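Local coordinates for HD-GYP domain-containing protein (Bdellovibrio bacteriovorus, PDB 3TM8) that is an unconventional HD-GYP protein that binds two iron ions and probably acts as a phosphodiesterase of the cyclic-di-GMP type, at residues A[143-154]-A[172-180]. Residues are numbered along the deposited sequence; the frame is centred on the assembly and turned at random.
Sequences YVNFIMSNAQAL and VTVSTLSIA. With DMS (dimethyl sulfoxide), chain F.
Through Y143, V144 and I147, segment 143-149 of helix 130-149 packs on 172-180 of helix 167-185, the axes of the two segments 10.4 Å apart at closest and crossing at -57°, and L154 adds a second point of contact from the start of the next helix. Y143 enters as a knob among V172, S175, T176 and I179. Its CG stands anti to the backbone N (chi1 -168°), which carries the phenol across to T176, where Y143 OH donates a hydrogen bond to T176 OG1 at 2.7 Å, the acceptor lying at the ring edge and in its plane. T176 OG1 in turn gives its proton to V172 O, 2.7 Å away and reached from above the carbonyl plane, so the buried tyrosine hydroxyl heads a short chain of hydrogen bonds that ends on the backbone carbonyl of V172. S175 OG and T176 N also donate to V172 O. I147 CG1 lies over one face of the phenol ring, toward its rim.

Helix 167-185 belongs to the HD domain and also supplies H170, a ligand of one iron; the contact thus joins helices 130-149 and 153-158 to a helix that carries an iron ligand, with the side chain of S175 about 11 Å from an iron. Beside the tyrosine, I179 CD1 lies 3.7 Å from Y143 CD2 and also packs on V144 CG2, while I179 CG2 meets I147 CG2 at 3.9 Å. Helix 190-202 touches both V144 and I179 through T197. Farther along, L154 lays CG against T176 CG2 and presses CD1 to within 3.4 Å of A180 CB, tighter than usual carbon contact.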
loop_
_atom_site.group_PDB
_atom_site.type_symbol
_atom_site.label_atom_id
_atom_site.label_comp_id
_atom_site.label_asym_id
_atom_site.label_seq_id
_atom_site.Cartn_x
_atom_site.Cartn_y
_atom_site.Cartn_z
ATOM N N TYR A 143 -0.076 -1.094 -12.444
ATOM C CA TYR A 143 -0.897 -1.774 -11.453
ATOM C C TYR A 143 -2.381 -1.713 -11.816
ATOM O O TYR A 143 -3.087 -2.725 -11.752
ATOM C CB TYR A 143 -0.642 -1.197 -10.056
ATOM C CG TYR A 143 -1.241 -2.044 -8.964
ATOM C CD1 TYR A 143 -0.913 -3.392 -8.847
ATOM C CD2 TYR A 143 -2.124 -1.506 -8.036
ATOM C CE1 TYR A 143 -1.457 -4.176 -7.864
ATOM C CE2 TYR A 143 -2.672 -2.292 -7.040
ATOM C CZ TYR A 143 -2.334 -3.626 -6.962
ATOM O OH TYR A 143 -2.857 -4.441 -5.997
ATOM N N VAL A 144 -2.854 -0.538 -12.209
ATOM C CA VAL A 144 -4.239 -0.427 -12.673
ATOM C C VAL A 144 -4.479 -1.451 -13.786
ATOM O O VAL A 144 -5.478 -2.179 -13.782
ATOM C CB VAL A 144 -4.587 0.990 -13.197
ATOM C CG1 VAL A 144 -5.967 1.000 -13.879
ATOM C CG2 VAL A 144 -4.543 2.003 -12.066
ATOM N N ASN A 145 -3.557 -1.519 -14.741
ATOM C CA ASN A 145 -3.728 -2.446 -15.848
ATOM C C ASN A 145 -3.734 -3.900 -15.398
ATOM O O ASN A 145 -4.510 -4.705 -15.910
ATOM C CB ASN A 145 -2.686 -2.211 -16.938
ATOM C CG ASN A 145 -2.899 -3.114 -18.127
ATOM O OD1 ASN A 145 -3.959 -3.082 -18.750
ATOM N ND2 ASN A 145 -1.900 -3.927 -18.447
ATOM N N PHE A 146 -2.871 -4.236 -14.443
ATOM C CA PHE A 146 -2.832 -5.587 -13.901
ATOM C C PHE A 146 -4.170 -5.968 -13.263
ATOM O O PHE A 146 -4.720 -7.039 -13.535
ATOM C CB PHE A 146 -1.690 -5.693 -12.887
ATOM C CG PHE A 146 -1.658 -6.995 -12.109
ATOM C CD1 PHE A 146 -1.384 -8.202 -12.741
ATOM C CD2 PHE A 146 -1.881 -7.002 -10.736
ATOM C CE1 PHE A 146 -1.345 -9.395 -12.022
ATOM C CE2 PHE A 146 -1.843 -8.186 -10.013
ATOM C CZ PHE A 146 -1.571 -9.386 -10.656
ATOM N N ILE A 147 -4.693 -5.090 -12.412
ATOM C CA ILE A 147 -5.952 -5.360 -11.732
ATOM C C ILE A 147 -7.123 -5.423 -12.729
ATOM O O ILE A 147 -8.009 -6.275 -12.609
ATOM C CB ILE A 147 -6.236 -4.308 -10.645
ATOM C CG1 ILE A 147 -5.156 -4.349 -9.550
ATOM C CG2 ILE A 147 -7.640 -4.505 -10.060
ATOM C CD1 ILE A 147 -5.098 -5.642 -8.765
ATOM N N MET A 148 -7.114 -4.546 -13.732
ATOM C CA MET A 148 -8.218 -4.463 -14.694
ATOM C C MET A 148 -8.208 -5.603 -15.706
ATOM O O MET A 148 -9.253 -5.990 -16.223
ATOM C CB MET A 148 -8.189 -3.133 -15.460
ATOM C CG MET A 148 -8.611 -1.904 -14.670
ATOM S SD MET A 148 -8.752 -0.449 -15.734
ATOM C CE MET A 148 -10.328 -0.754 -16.537
ATOM N N SER A 149 -7.024 -6.131 -16.001
ATOM C CA SER A 149 -6.880 -7.097 -17.097
ATOM C C SER A 149 -6.846 -8.556 -16.662
ATOM O O SER A 149 -6.825 -9.456 -17.502
ATOM C CB SER A 149 -5.619 -6.798 -17.915
ATOM O OG SER A 149 -5.619 -5.476 -18.416
ATOM N N ASN A 150 -6.820 -8.794 -15.355
ATOM C CA ASN A 150 -6.755 -10.147 -14.824
ATOM C C ASN A 150 -7.867 -10.353 -13.819
ATOM O O ASN A 150 -7.854 -9.745 -12.756
ATOM C CB ASN A 150 -5.406 -10.393 -14.150
ATOM C CG ASN A 150 -4.259 -10.368 -15.129
ATOM O OD1 ASN A 150 -3.933 -11.390 -15.749
ATOM N ND2 ASN A 150 -3.640 -9.199 -15.288
ATOM N N ALA A 151 -8.827 -11.204 -14.168
ATOM C CA ALA A 151 -10.028 -11.403 -13.368
ATOM C C ALA A 151 -9.748 -11.658 -11.890
ATOM O O ALA A 151 -10.434 -11.123 -11.023
ATOM C CB ALA A 151 -10.862 -12.533 -13.946
ATOM N N GLN A 152 -8.743 -12.476 -11.604
ATOM C CA GLN A 152 -8.467 -12.864 -10.223
ATOM C C GLN A 152 -7.368 -12.062 -9.541
ATOM O O GLN A 152 -6.994 -12.384 -8.418
ATOM C CB GLN A 152 -8.134 -14.352 -10.139
ATOM C CG GLN A 152 -9.288 -15.254 -10.554
ATOM C CD GLN A 152 -10.588 -14.909 -9.844
ATOM O OE1 GLN A 152 -11.661 -14.916 -10.453
ATOM N NE2 GLN A 152 -10.500 -14.611 -8.552
ATOM N N ALA A 153 -6.853 -11.027 -10.195
ATOM C CA ALA A 153 -5.776 -10.241 -9.597
ATOM C C ALA A 153 -6.173 -9.593 -8.271
ATOM O O ALA A 153 -5.437 -9.694 -7.295
ATOM C CB ALA A 153 -5.256 -9.194 -10.570
ATOM N N LEU A 154 -7.325 -8.928 -8.225
ATOM C CA LEU A 154 -7.729 -8.274 -6.984
ATOM C C LEU A 154 -7.849 -9.295 -5.859
ATOM O O LEU A 154 -7.368 -9.061 -4.748
ATOM C CB LEU A 154 -9.032 -7.481 -7.137
ATOM C CG LEU A 154 -9.455 -6.783 -5.836
ATOM C CD1 LEU A 154 -10.090 -5.438 -6.117
ATOM C CD2 LEU A 154 -10.370 -7.664 -4.976
ATOM N N VAL A 172 -0.964 -0.124 -0.542
ATOM C CA VAL A 172 -1.264 -0.985 -1.684
ATOM C C VAL A 172 -2.696 -1.534 -1.593
ATOM O O VAL A 172 -3.446 -1.530 -2.572
ATOM C CB VAL A 172 -0.247 -2.140 -1.840
ATOM C CG1 VAL A 172 -0.588 -2.962 -3.075
ATOM C CG2 VAL A 172 1.190 -1.597 -1.930
ATOM N N THR A 173 -3.091 -1.962 -0.400
ATOM C CA THR A 173 -4.430 -2.498 -0.218
ATOM C C THR A 173 -5.494 -1.450 -0.521
ATOM O O THR A 173 -6.454 -1.723 -1.240
ATOM C CB THR A 173 -4.614 -3.050 1.199
ATOM O OG1 THR A 173 -3.763 -4.186 1.337
ATOM C CG2 THR A 173 -6.055 -3.484 1.416
ATOM N N VAL A 174 -5.308 -0.253 0.019
ATOM C CA VAL A 174 -6.256 0.823 -0.219
ATOM C C VAL A 174 -6.292 1.176 -1.714
ATOM O O VAL A 174 -7.361 1.430 -2.263
ATOM C CB VAL A 174 -5.961 2.034 0.697
ATOM C CG1 VAL A 174 -6.796 3.249 0.309
ATOM C CG2 VAL A 174 -6.226 1.666 2.142
ATOM N N SER A 175 -5.147 1.141 -2.393
ATOM C CA SER A 175 -5.141 1.427 -3.825
ATOM C C SER A 175 -5.895 0.367 -4.622
ATOM O O SER A 175 -6.561 0.674 -5.617
ATOM C CB SER A 175 -3.707 1.581 -4.338
ATOM O OG SER A 175 -3.109 0.329 -4.637
ATOM N N THR A 176 -5.806 -0.881 -4.177
ATOM C CA THR A 176 -6.472 -1.998 -4.833
ATOM C C THR A 176 -7.995 -1.848 -4.720
ATOM O O THR A 176 -8.725 -1.971 -5.715
ATOM C CB THR A 176 -6.017 -3.338 -4.220
ATOM O OG1 THR A 176 -4.583 -3.407 -4.220
ATOM C CG2 THR A 176 -6.563 -4.520 -5.008
ATOM N N LEU A 177 -8.468 -1.574 -3.505
ATOM C CA LEU A 177 -9.884 -1.339 -3.279
ATOM C C LEU A 177 -10.336 -0.101 -4.036
ATOM O O LEU A 177 -11.442 -0.065 -4.566
ATOM C CB LEU A 177 -10.170 -1.171 -1.792
ATOM C CG LEU A 177 -9.906 -2.371 -0.882
ATOM C CD1 LEU A 177 -10.036 -1.959 0.579
ATOM C CD2 LEU A 177 -10.860 -3.526 -1.203
ATOM N N SER A 178 -9.479 0.911 -4.108
ATOM C CA SER A 178 -9.834 2.131 -4.831
ATOM C C SER A 178 -10.004 1.903 -6.338
ATOM O O SER A 178 -10.919 2.458 -6.956
ATOM C CB SER A 178 -8.811 3.243 -4.573
ATOM O OG SER A 178 -8.824 3.659 -3.213
ATOM N N ILE A 179 -9.122 1.105 -6.930
ATOM C CA ILE A 179 -9.254 0.778 -8.354
ATOM C C ILE A 179 -10.581 0.066 -8.604
ATOM O O ILE A 179 -11.331 0.409 -9.529
ATOM C CB ILE A 179 -8.095 -0.128 -8.845
ATOM C CG1 ILE A 179 -6.780 0.656 -8.879
ATOM C CG2 ILE A 179 -8.421 -0.713 -10.230
ATOM C CD1 ILE A 179 -5.536 -0.226 -8.901
ATOM N N ALA A 180 -10.885 -0.918 -7.766
ATOM C CA ALA A 180 -12.127 -1.666 -7.917
ATOM C C ALA A 180 -13.346 -0.769 -7.707
ATOM O O ALA A 180 -14.331 -0.881 -8.435
ATOM C CB ALA A 180 -12.163 -2.857 -6.965
HETATM S S DMS F . -4.740 -7.169 3.461
HETATM O O DMS F . -3.719 -5.732 3.429
HETATM C C1 DMS F . -6.418 -6.656 3.916
HETATM C C2 DMS F . -5.055 -7.632 1.747
#